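PDB 6SLN: RagA protein from Porphyromonas gingivalis, which probably imports oligopeptides across the outer membrane as the TonB-dependent transporter of an uptake system, using a plugged beta-barrel. Local coordinates for residues S350-F355 and N368-I373; Q441-G446 and G463-N468; G314-S319 and A329-F334; N178-M183 and I206-G211. All coordinates share one frame; numbering follows the deposited sequence.

Contact 1: S350-F355 and N368-I373; sequences SGRLNF and NLSGAI. With C8E ((hydroxyethyloxy)tri(ethyloxy)octane), chain J; C8E ((hydroxyethyloxy)tri(ethyloxy)octane), chain I.
The barrel hairpin of strands 345-360 and 363-377 brings G351 opposite G371 and L353 opposite L369, the strands running antiparallel with axes 4.7 Å apart. Both are hydrogen-bonded pairs. The glycine pair closes with G351 N to G371 O (3.0 Å, nearly straight at 173°) and the return bond from G371 N to G351 O; in the leucine pair, L353 N donates to L369 O while the bond from L369 N to L353 O is weak. With no side chain on either glycine, the octyl tail of the chain J detergent lies directly over the backbone: its C8 comes to 3.5 Å from S370 C, and its C5 to 3.6 Å from G351 C. L353 and L369 share this greasy face and also pack on the second subunit, another copy of the protein. R352, N354, N368 and S370 occupy the other, polar face. R352 runs out extended and then bends at chi3 (-55°), which brings its guanidinium over to the partner strand, where S370 CB sits over one face, 3.6 Å from NH2. In the guanidinium plane, NH1 gives a hydrogen bond to N354 OD1 (2.6 Å). N354 then meets N368 with the two amide planes turned 82° apart, N368 OD1 resting 3.4 Å from N354 CG. Residues of the plug side reach two amide atoms: T208 OG1 and K209 O accept from N354 ND2, and K210 NZ donates to N368 OD1. An apolar face outward, here covered by detergent where lipid would probably lie, and a polar face against the plug typify a TonB-dependent receptor barrel wall.

Contact 2: Q441-G446 and G463-N468; sequences QANVNG and GVDITN. With C8E ((hydroxyethyloxy)tri(ethyloxy)octane), chain I.
Q441 reaches over to T467 with its amide oxygen. CG leaves anti to the backbone N (chi1 -170°), and a bend at chi2 (65°) then swings the amide toward the neighbouring strand. There OE1 accepts from T467 OG1 at 2.6 Å, the hydroxyl lying in the carbonyl plane on a lone pair. One pair further along the same face, N443 and D465 lean across each other, the amide and carboxylate planes 57° apart and N443 CB 3.3 Å from D465 OD1. The opposite face is apolar. V444 CB lies 4.4 Å from V464 CG1, while A442 CB touches C14 of the detergent at 3.4 Å and I466 CD1 rests 3.9 Å from its C19. Beneath these side chains, A442 with I466 and V444 with V464 form hydrogen-bonded antiparallel pairs, among their bonds I466 N to A442 O (2.7 Å). The hairpin of strands 435-450 and 456-475 has barrel strands on both flanks: A372 and S370 of strand 363-377 bond to the backbone of Q441 and N443, and S500 of strand 487-510 to that of G463. Across the polar face lies plug helix 169-173, whose V171 touches Q441, N443, D465 and T467.

Contact 3: G314-S319 and A329-F334; sequences GDISFS and ASIGYF
Strands 309-322 and 325-337 form a barrel hairpin in which three hydrogen-bonded antiparallel pairs follow one another: G314 with Y333, I316 with I331, and F318 with A329. Each pair has both of its backbone bonds; I316 N, for example, donates to I331 O at 3.0 Å. On the apolar face the two isoleucines lie side by side and point the same way, I316 CG2 meeting I331 CG1 at 3.4 Å. The meeting follows from the first torsions: I331 CG1 (chi1 60°) and I316 CG2 each stand between their own backbone N and carbonyl carbon, which turns these branches toward each other. A329 CB comes in at the edge of the F318 ring, 4.2 Å from F318 CB. The Y333 ring likewise turns an edge to the G314 backbone, with CD2 4.2 Å from G314 N. Bound detergent touches A329 and I331 on this side, and I359 of the second subunit packs on F318. The other face is polar: D315 accepts hydrogen bonds from N176 and N222, and S330 OG is bonded to D179 OD1 of the plug. Such a two-faced hairpin, apolar outside and polar toward the plug-filled interior, is the repeating element of TonB-dependent receptor barrels.

Contact 4: N178-M183 and I206-G211; sequences NDFESM and IQTKKG
Q207 O takes two backbone donors at once, E181 N at 2.6 Å and S182 N at 3.3 Å, both in its carbonyl plane. Two residues facing one make this a classic beta bulge, and Q207 N closes the pair by donating to S182 O. Beside the bulge, I206 presses CG2 onto the face of the F180 ring, 3.5 Å from the centroid and only 9° off the ring normal, a CH-pi contact. Its other branch is occupied too: M183 runs alongside and brings CE to 3.5 Å from I206 CG1. Where the strands part, K209 runs alongside the short 3-10 segment at 178-179. Its backbone N bonds to D179 O, while its side chain, extended beyond CG, carries NZ back to N178 O at 2.6 Å, nearly in line with that carbonyl. K209 alone ties two successive residues, N178 and D179, through their main-chain oxygens. The aliphatic part is used as well, since E181 crosses K209 at about a right angle with OE2 3.6 Å from CG.

Further out, D163 holds 206-211 from outside, its carboxylate making a salt bridge with K210 NZ and a hydrogen bond with T208 OG1. Y328 of the barrel wall gives its hydroxyl to D179 OD1. The ammonium of K209, NZ, lies 5.6 Å from E181 OE1 and 6.2 Å from D179 OD1, too far for salt bridges, though both carboxylates would probably favour its positive charge, with a carbonyl rather than a carboxylate doing the gripping.

In the fold
Along the chain the order is contact 4, contact 3, contact 1, contact 2, each closing before the next opens. Contacts 3, 1 and 2 are consecutive hairpins of the barrel wall, so strands 325-337 and 345-360 join contact 3 to contact 1, and strands 363-377 and 435-450 join contact 1 to contact 2. Centres of neighbouring hairpins lie 10 Å apart, those of contacts 2 and 3 19 Å. Contact 4 belongs to the separate five-stranded plug sheet. It touches contacts 1 and 3, with centres at 12 and 13 Å, but stays about 8 Å from contact 2 (nearest atoms). Contact 4 thus seats the plug against contacts 1 and 3, consistent with a plugged barrel; contact 2 meets it through helix 169-173.

Contact 1: S350-F355 and N368-I373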
# COMPACT_ATOMS: atom_id res chain seq x y z
N SER A 350 5.16 16.26 -20.68
CA SER A 350 4.21 15.73 -21.65
C SER A 350 4.92 15.04 -22.80
O SER A 350 5.98 15.47 -23.25
CB SER A 350 3.33 16.84 -22.23
OG SER A 350 3.02 17.83 -21.29
N GLY A 351 4.28 14.00 -23.30
CA GLY A 351 4.61 13.50 -24.62
C GLY A 351 3.34 13.21 -25.39
O GLY A 351 2.35 12.73 -24.82
N ARG A 352 3.34 13.51 -26.68
CA ARG A 352 2.22 13.15 -27.52
C ARG A 352 2.73 12.73 -28.89
O ARG A 352 3.57 13.41 -29.48
CB ARG A 352 1.23 14.31 -27.68
CG ARG A 352 0.44 14.24 -29.00
CD ARG A 352 -0.60 15.33 -29.13
NE ARG A 352 -1.51 15.34 -28.00
CZ ARG A 352 -2.44 14.41 -27.79
NH1 ARG A 352 -2.59 13.41 -28.66
NH2 ARG A 352 -3.23 14.48 -26.72
N LEU A 353 2.20 11.62 -29.39
CA LEU A 353 2.41 11.21 -30.77
C LEU A 353 1.04 11.01 -31.40
O LEU A 353 0.29 10.12 -30.98
CB LEU A 353 3.26 9.93 -30.87
CG LEU A 353 3.49 9.52 -32.32
CD1 LEU A 353 4.11 10.67 -33.10
CD2 LEU A 353 4.35 8.27 -32.44
N ASN A 354 0.70 11.85 -32.36
CA ASN A 354 -0.52 11.73 -33.14
C ASN A 354 -0.16 11.19 -34.52
O ASN A 354 0.78 11.66 -35.15
CB ASN A 354 -1.23 13.07 -33.28
CG ASN A 354 -2.15 13.38 -32.11
OD1 ASN A 354 -2.15 12.70 -31.09
ND2 ASN A 354 -2.93 14.44 -32.26
N PHE A 355 -0.93 10.21 -34.99
CA PHE A 355 -0.60 9.47 -36.19
C PHE A 355 -1.87 9.16 -36.96
O PHE A 355 -2.93 8.96 -36.36
CB PHE A 355 0.16 8.20 -35.81
CG PHE A 355 0.10 7.13 -36.83
CD1 PHE A 355 0.76 7.27 -38.04
CD2 PHE A 355 -0.56 5.94 -36.56
CE1 PHE A 355 0.72 6.26 -38.99
CE2 PHE A 355 -0.60 4.93 -37.49
CZ PHE A 355 0.04 5.09 -38.71
N ASN A 368 -3.84 8.40 -31.34
CA ASN A 368 -3.67 9.73 -30.78
C ASN A 368 -3.05 9.62 -29.40
O ASN A 368 -3.65 10.04 -28.39
CB ASN A 368 -5.01 10.49 -30.72
CG ASN A 368 -5.56 10.82 -32.11
OD1 ASN A 368 -5.05 11.69 -32.82
ND2 ASN A 368 -6.63 10.12 -32.50
N LEU A 369 -1.84 9.08 -29.34
CA LEU A 369 -1.22 8.71 -28.07
C LEU A 369 -0.73 9.91 -27.26
O LEU A 369 -0.21 10.88 -27.81
CB LEU A 369 -0.06 7.76 -28.33
CG LEU A 369 -0.50 6.63 -29.24
CD1 LEU A 369 0.69 5.91 -29.90
CD2 LEU A 369 -1.38 5.70 -28.43
N SER A 370 -0.89 9.83 -25.95
CA SER A 370 -0.45 10.88 -25.05
C SER A 370 -0.03 10.28 -23.71
O SER A 370 -0.50 9.21 -23.32
CB SER A 370 -1.54 11.94 -24.83
OG SER A 370 -2.67 11.39 -24.18
N GLY A 371 0.84 10.99 -23.01
CA GLY A 371 1.28 10.53 -21.71
C GLY A 371 1.95 11.65 -20.95
O GLY A 371 2.28 12.70 -21.51
N ALA A 372 2.16 11.41 -19.66
CA ALA A 372 2.66 12.47 -18.81
C ALA A 372 3.21 11.89 -17.52
O ALA A 372 2.71 10.88 -17.02
CB ALA A 372 1.56 13.49 -18.48
N ILE A 373 4.25 12.54 -17.01
CA ILE A 373 4.63 12.44 -15.61
C ILE A 373 4.21 13.74 -14.95
O ILE A 373 4.59 14.83 -15.41
CB ILE A 373 6.13 12.16 -15.44
CG1 ILE A 373 6.50 10.80 -16.04
CG2 ILE A 373 6.52 12.20 -13.97
CD1 ILE A 373 7.97 10.42 -15.81
C1 C8E J . 8.51 12.20 -29.91
C2 C8E J . 8.05 11.64 -28.56
C3 C8E J . 6.59 11.14 -28.53
C4 C8E J . 6.20 10.65 -27.12
C5 C8E J . 4.73 10.24 -26.96
C6 C8E J . 4.49 9.31 -25.77
C7 C8E J . 2.99 9.12 -25.50
C8 C8E J . 2.69 8.23 -24.29
O9 C8E J . 2.25 6.95 -24.70
C10 C8E J . 2.21 5.97 -23.67
C11 C8E J . 3.03 4.73 -24.04
O12 C8E J . 2.27 3.65 -24.55
C13 C8E J . 2.78 3.15 -25.78
C14 C8E J . 1.83 2.16 -26.46
O15 C8E J . 1.68 2.43 -27.84
C16 C8E J . 0.40 2.12 -28.39
C17 C8E J . 0.55 1.52 -29.79
O18 C8E J . -0.70 1.11 -30.33
C19 C8E J . -1.11 1.83 -31.49
C20 C8E J . -1.67 0.89 -32.57
O21 C8E J . -2.76 1.48 -33.26
C1 C8E I . 10.56 17.39 -21.37
C2 C8E I . 10.78 15.94 -21.80
C3 C8E I . 9.50 15.21 -22.20
C4 C8E I . 9.48 13.75 -21.73
C5 C8E I . 8.06 13.24 -21.44
C6 C8E I . 7.79 11.78 -21.82
C7 C8E I . 6.44 11.30 -21.25
C8 C8E I . 6.48 9.81 -20.88
O9 C8E I . 5.51 9.49 -19.89
C10 C8E I . 4.72 8.35 -20.18
C11 C8E I . 4.13 7.75 -18.89
O12 C8E I . 3.44 6.53 -19.13
C13 C8E I . 3.27 5.70 -17.98
C14 C8E I . 1.95 4.93 -18.09
O15 C8E I . 1.81 3.77 -17.28
C16 C8E I . 1.68 2.58 -18.05
C17 C8E I . 0.72 2.69 -19.25
O18 C8E I . 0.85 1.61 -20.19
C19 C8E I . -0.19 1.54 -21.15
C20 C8E I . -0.23 0.15 -21.81
O21 C8E I . -1.08 0.08 -22.95

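Contact 2: Q441-G446 and G463-N468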
# COMPACT_ATOMS: atom_id res chain seq x y z
N GLN A 441 0.61 9.00 -16.37
CA GLN A 441 -0.56 9.03 -17.23
C GLN A 441 -0.21 8.48 -18.60
O GLN A 441 0.77 8.92 -19.22
CB GLN A 441 -1.10 10.46 -17.38
CG GLN A 441 -2.46 10.54 -18.07
CD GLN A 441 -3.54 9.88 -17.23
OE1 GLN A 441 -3.44 9.81 -16.00
NE2 GLN A 441 -4.60 9.38 -17.90
N ALA A 442 -1.01 7.53 -19.07
CA ALA A 442 -0.94 7.07 -20.45
C ALA A 442 -2.34 6.99 -21.01
O ALA A 442 -3.27 6.55 -20.32
CB ALA A 442 -0.28 5.72 -20.58
N ASN A 443 -2.48 7.41 -22.25
CA ASN A 443 -3.76 7.47 -22.94
C ASN A 443 -3.52 6.88 -24.32
O ASN A 443 -2.79 7.46 -25.13
CB ASN A 443 -4.29 8.90 -23.01
CG ASN A 443 -4.21 9.63 -21.66
OD1 ASN A 443 -4.85 9.23 -20.68
ND2 ASN A 443 -3.44 10.70 -21.62
N VAL A 444 -4.11 5.72 -24.59
CA VAL A 444 -3.70 4.89 -25.73
C VAL A 444 -4.93 4.67 -26.60
O VAL A 444 -5.75 3.79 -26.33
CB VAL A 444 -3.09 3.56 -25.27
CG1 VAL A 444 -2.51 2.80 -26.42
CG2 VAL A 444 -1.99 3.82 -24.26
N ASN A 445 -5.07 5.47 -27.66
CA ASN A 445 -6.24 5.46 -28.53
C ASN A 445 -5.84 4.94 -29.90
O ASN A 445 -4.83 5.39 -30.45
CB ASN A 445 -6.82 6.86 -28.67
CG ASN A 445 -6.58 7.72 -27.45
OD1 ASN A 445 -5.62 8.48 -27.42
ND2 ASN A 445 -7.44 7.60 -26.44
N GLY A 446 -6.62 4.02 -30.43
CA GLY A 446 -6.45 3.58 -31.80
C GLY A 446 -7.80 3.51 -32.48
O GLY A 446 -8.82 3.24 -31.86
N GLY A 463 -9.75 2.89 -26.82
CA GLY A 463 -8.73 3.55 -26.04
C GLY A 463 -8.83 3.17 -24.58
O GLY A 463 -9.90 2.79 -24.09
N VAL A 464 -7.70 3.26 -23.89
CA VAL A 464 -7.67 3.11 -22.45
C VAL A 464 -6.79 4.23 -21.91
O VAL A 464 -5.73 4.52 -22.47
CB VAL A 464 -7.16 1.72 -22.02
CG1 VAL A 464 -5.79 1.40 -22.63
CG2 VAL A 464 -7.13 1.60 -20.50
N ASP A 465 -7.28 4.91 -20.89
CA ASP A 465 -6.53 5.93 -20.18
C ASP A 465 -6.15 5.34 -18.84
O ASP A 465 -7.02 4.89 -18.08
CB ASP A 465 -7.36 7.20 -19.99
CG ASP A 465 -7.49 7.99 -21.26
OD1 ASP A 465 -7.13 7.45 -22.33
OD2 ASP A 465 -7.94 9.14 -21.21
N ILE A 466 -4.86 5.34 -18.54
CA ILE A 466 -4.36 4.70 -17.33
C ILE A 466 -3.68 5.76 -16.47
O ILE A 466 -2.86 6.55 -16.97
CB ILE A 466 -3.41 3.54 -17.66
CG1 ILE A 466 -4.14 2.52 -18.53
CG2 ILE A 466 -2.91 2.87 -16.38
CD1 ILE A 466 -3.30 1.27 -18.84
N THR A 467 -4.03 5.79 -15.20
CA THR A 467 -3.38 6.64 -14.23
C THR A 467 -2.85 5.75 -13.12
O THR A 467 -3.60 4.94 -12.56
CB THR A 467 -4.33 7.69 -13.63
OG1 THR A 467 -5.08 8.34 -14.68
CG2 THR A 467 -3.54 8.72 -12.85
N ASN A 468 -1.55 5.87 -12.84
CA ASN A 468 -0.94 5.27 -11.65
C ASN A 468 -0.21 6.38 -10.90
O ASN A 468 0.68 7.04 -11.46
CB ASN A 468 0.05 4.16 -12.00
CG ASN A 468 -0.63 2.89 -12.43
OD1 ASN A 468 -1.24 2.19 -11.61
ND2 ASN A 468 -0.52 2.58 -13.72
C1 C8E I . 10.56 17.39 -21.37
C2 C8E I . 10.78 15.94 -21.80
C3 C8E I . 9.50 15.21 -22.20
C4 C8E I . 9.48 13.75 -21.73
C5 C8E I . 8.06 13.24 -21.44
C6 C8E I . 7.79 11.78 -21.82
C7 C8E I . 6.44 11.30 -21.25
C8 C8E I . 6.48 9.81 -20.88
O9 C8E I . 5.51 9.49 -19.89
C10 C8E I . 4.72 8.35 -20.18
C11 C8E I . 4.13 7.75 -18.89
O12 C8E I . 3.44 6.53 -19.13
C13 C8E I . 3.27 5.70 -17.98
C14 C8E I . 1.95 4.93 -18.09
O15 C8E I . 1.81 3.77 -17.28
C16 C8E I . 1.68 2.58 -18.05
C17 C8E I . 0.72 2.69 -19.25
O18 C8E I . 0.85 1.61 -20.19
C19 C8E I . -0.19 1.54 -21.15
C20 C8E I . -0.23 0.15 -21.81
O21 C8E I . -1.08 0.08 -22.95

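Contact 3: G314-S319 and A329-F334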
# COMPACT_ATOMS: atom_id res chain seq x y z
N GLY A 314 8.21 24.76 -21.35
CA GLY A 314 8.86 24.58 -22.63
C GLY A 314 8.08 23.61 -23.50
O GLY A 314 7.05 23.07 -23.10
N ASP A 315 8.62 23.36 -24.69
CA ASP A 315 7.78 22.87 -25.78
C ASP A 315 8.55 22.61 -27.07
O ASP A 315 9.29 23.48 -27.52
CB ASP A 315 6.73 23.93 -26.07
CG ASP A 315 5.42 23.35 -26.27
OD1 ASP A 315 5.39 22.12 -26.44
OD2 ASP A 315 4.44 24.11 -26.23
N ILE A 316 8.36 21.45 -27.69
CA ILE A 316 8.88 21.28 -29.05
C ILE A 316 7.93 20.35 -29.80
O ILE A 316 7.47 19.35 -29.25
CB ILE A 316 10.36 20.81 -29.09
CG1 ILE A 316 10.94 20.90 -30.50
CG2 ILE A 316 10.56 19.41 -28.56
CD1 ILE A 316 12.33 21.47 -30.52
N SER A 317 7.60 20.74 -31.04
CA SER A 317 6.63 20.05 -31.88
C SER A 317 7.29 19.59 -33.17
O SER A 317 8.15 20.28 -33.72
CB SER A 317 5.44 20.95 -32.27
OG SER A 317 4.79 21.50 -31.14
N PHE A 318 6.83 18.45 -33.66
CA PHE A 318 7.19 17.96 -34.99
C PHE A 318 5.89 17.58 -35.69
O PHE A 318 5.01 16.97 -35.08
CB PHE A 318 8.16 16.79 -34.88
CG PHE A 318 9.39 17.12 -34.09
CD1 PHE A 318 10.45 17.78 -34.69
CD2 PHE A 318 9.47 16.84 -32.74
CE1 PHE A 318 11.58 18.12 -33.96
CE2 PHE A 318 10.60 17.17 -32.00
CZ PHE A 318 11.65 17.81 -32.62
N SER A 319 5.76 17.99 -36.95
CA SER A 319 4.51 17.80 -37.66
C SER A 319 4.75 17.89 -39.16
O SER A 319 5.64 18.61 -39.62
CB SER A 319 3.46 18.83 -37.24
OG SER A 319 3.39 19.88 -38.19
N ALA A 329 4.08 15.08 -33.36
CA ALA A 329 4.77 14.74 -32.12
C ALA A 329 4.93 15.98 -31.26
O ALA A 329 4.90 17.11 -31.75
CB ALA A 329 6.15 14.12 -32.40
N SER A 330 5.12 15.74 -29.96
CA SER A 330 5.28 16.82 -29.00
C SER A 330 5.93 16.28 -27.74
O SER A 330 5.58 15.18 -27.27
CB SER A 330 3.93 17.45 -28.66
OG SER A 330 4.11 18.81 -28.35
N ILE A 331 6.88 17.04 -27.19
CA ILE A 331 7.32 16.87 -25.81
C ILE A 331 7.37 18.25 -25.16
O ILE A 331 7.71 19.24 -25.82
CB ILE A 331 8.68 16.15 -25.68
CG1 ILE A 331 9.79 16.91 -26.39
CG2 ILE A 331 8.59 14.74 -26.24
CD1 ILE A 331 11.07 16.13 -26.51
N GLY A 332 7.00 18.32 -23.89
CA GLY A 332 6.89 19.60 -23.21
C GLY A 332 7.06 19.49 -21.71
O GLY A 332 7.02 18.41 -21.12
N TYR A 333 7.25 20.65 -21.11
CA TYR A 333 7.44 20.78 -19.67
C TYR A 333 6.57 21.92 -19.19
O TYR A 333 6.31 22.88 -19.92
CB TYR A 333 8.93 21.02 -19.34
CG TYR A 333 9.23 21.59 -17.98
CD1 TYR A 333 9.34 20.76 -16.86
CD2 TYR A 333 9.45 22.96 -17.81
CE1 TYR A 333 9.63 21.29 -15.60
CE2 TYR A 333 9.75 23.49 -16.56
CZ TYR A 333 9.84 22.65 -15.45
OH TYR A 333 10.14 23.17 -14.20
N PHE A 334 6.08 21.80 -17.95
CA PHE A 334 5.27 22.86 -17.38
C PHE A 334 5.39 22.79 -15.87
O PHE A 334 5.25 21.71 -15.29
CB PHE A 334 3.80 22.73 -17.81
CG PHE A 334 2.88 23.74 -17.19
CD1 PHE A 334 2.29 23.49 -15.95
CD2 PHE A 334 2.57 24.92 -17.85
CE1 PHE A 334 1.44 24.40 -15.38
CE2 PHE A 334 1.71 25.85 -17.28
CZ PHE A 334 1.15 25.58 -16.04

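Contact 4: N178-M183 and I206-G211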
# COMPACT_ATOMS: atom_id res chain seq x y z
N ASN A 178 -0.99 23.06 -26.11
CA ASN A 178 -0.51 23.50 -27.41
C ASN A 178 -0.75 22.47 -28.49
O ASN A 178 -0.68 22.82 -29.68
CB ASN A 178 0.97 23.81 -27.35
CG ASN A 178 1.23 25.26 -27.22
OD1 ASN A 178 1.93 25.68 -26.32
ND2 ASN A 178 0.66 26.05 -28.12
N ASP A 179 -0.99 21.22 -28.10
CA ASP A 179 -1.37 20.17 -29.04
C ASP A 179 -2.83 20.25 -29.45
O ASP A 179 -3.25 19.48 -30.33
CB ASP A 179 -1.09 18.80 -28.42
CG ASP A 179 0.34 18.66 -27.99
OD1 ASP A 179 1.19 19.34 -28.58
OD2 ASP A 179 0.62 17.87 -27.06
N PHE A 180 -3.61 21.17 -28.87
CA PHE A 180 -5.03 21.32 -29.16
C PHE A 180 -5.23 22.21 -30.38
O PHE A 180 -4.74 23.34 -30.43
CB PHE A 180 -5.77 21.91 -27.97
CG PHE A 180 -5.72 21.06 -26.73
CD1 PHE A 180 -5.22 19.77 -26.76
CD2 PHE A 180 -6.19 21.55 -25.52
CE1 PHE A 180 -5.19 19.00 -25.62
CE2 PHE A 180 -6.16 20.79 -24.38
CZ PHE A 180 -5.67 19.52 -24.42
N GLU A 181 -5.97 21.69 -31.37
CA GLU A 181 -6.27 22.46 -32.56
C GLU A 181 -7.46 23.38 -32.33
O GLU A 181 -7.41 24.57 -32.64
CB GLU A 181 -6.55 21.53 -33.74
CG GLU A 181 -6.74 22.23 -35.06
CD GLU A 181 -5.59 23.17 -35.37
OE1 GLU A 181 -5.68 24.36 -35.00
OE2 GLU A 181 -4.60 22.71 -35.98
N SER A 182 -8.54 22.82 -31.81
CA SER A 182 -9.75 23.58 -31.59
C SER A 182 -10.47 22.98 -30.40
O SER A 182 -10.08 21.93 -29.86
CB SER A 182 -10.64 23.57 -32.84
OG SER A 182 -10.59 22.31 -33.49
N MET A 183 -11.50 23.69 -29.96
CA MET A 183 -12.40 23.20 -28.94
C MET A 183 -13.80 23.62 -29.34
O MET A 183 -14.06 24.81 -29.56
CB MET A 183 -12.03 23.74 -27.56
CG MET A 183 -13.06 23.42 -26.51
SD MET A 183 -12.53 23.98 -24.89
CE MET A 183 -10.89 23.28 -24.77
N ILE A 206 -12.47 18.54 -27.43
CA ILE A 206 -11.12 19.03 -27.69
C ILE A 206 -10.52 18.19 -28.81
O ILE A 206 -10.44 16.96 -28.69
CB ILE A 206 -10.25 18.97 -26.43
CG1 ILE A 206 -10.87 19.81 -25.31
CG2 ILE A 206 -8.83 19.44 -26.75
CD1 ILE A 206 -10.14 19.70 -23.98
N GLN A 207 -10.09 18.83 -29.89
CA GLN A 207 -9.45 18.11 -30.98
C GLN A 207 -7.99 18.53 -31.08
O GLN A 207 -7.69 19.70 -31.34
CB GLN A 207 -10.15 18.34 -32.31
CG GLN A 207 -9.65 17.38 -33.36
CD GLN A 207 -10.28 17.61 -34.70
OE1 GLN A 207 -11.14 18.48 -34.85
NE2 GLN A 207 -9.86 16.83 -35.69
N THR A 208 -7.09 17.56 -30.93
CA THR A 208 -5.66 17.80 -30.98
C THR A 208 -5.19 17.91 -32.44
O THR A 208 -5.93 17.66 -33.39
CB THR A 208 -4.92 16.69 -30.24
OG1 THR A 208 -5.06 15.44 -30.94
CG2 THR A 208 -5.46 16.52 -28.81
N LYS A 209 -3.93 18.31 -32.60
CA LYS A 209 -3.42 18.68 -33.92
C LYS A 209 -2.95 17.46 -34.71
O LYS A 209 -2.40 16.50 -34.15
CB LYS A 209 -2.27 19.67 -33.79
CG LYS A 209 -2.70 21.07 -33.40
CD LYS A 209 -1.54 21.88 -32.82
CE LYS A 209 -1.87 23.38 -32.80
NZ LYS A 209 -1.06 24.17 -31.82
N LYS A 210 -3.15 17.53 -36.02
CA LYS A 210 -2.60 16.58 -36.98
C LYS A 210 -1.63 17.31 -37.89
O LYS A 210 -1.71 18.53 -38.06
CB LYS A 210 -3.71 15.91 -37.81
CG LYS A 210 -5.02 15.67 -37.07
CD LYS A 210 -4.84 14.75 -35.86
CE LYS A 210 -6.19 14.32 -35.29
NZ LYS A 210 -6.10 14.15 -33.81
N GLY A 211 -0.73 16.56 -38.51
CA GLY A 211 0.26 17.18 -39.39
C GLY A 211 -0.31 17.56 -40.75
O GLY A 211 -0.89 16.73 -41.45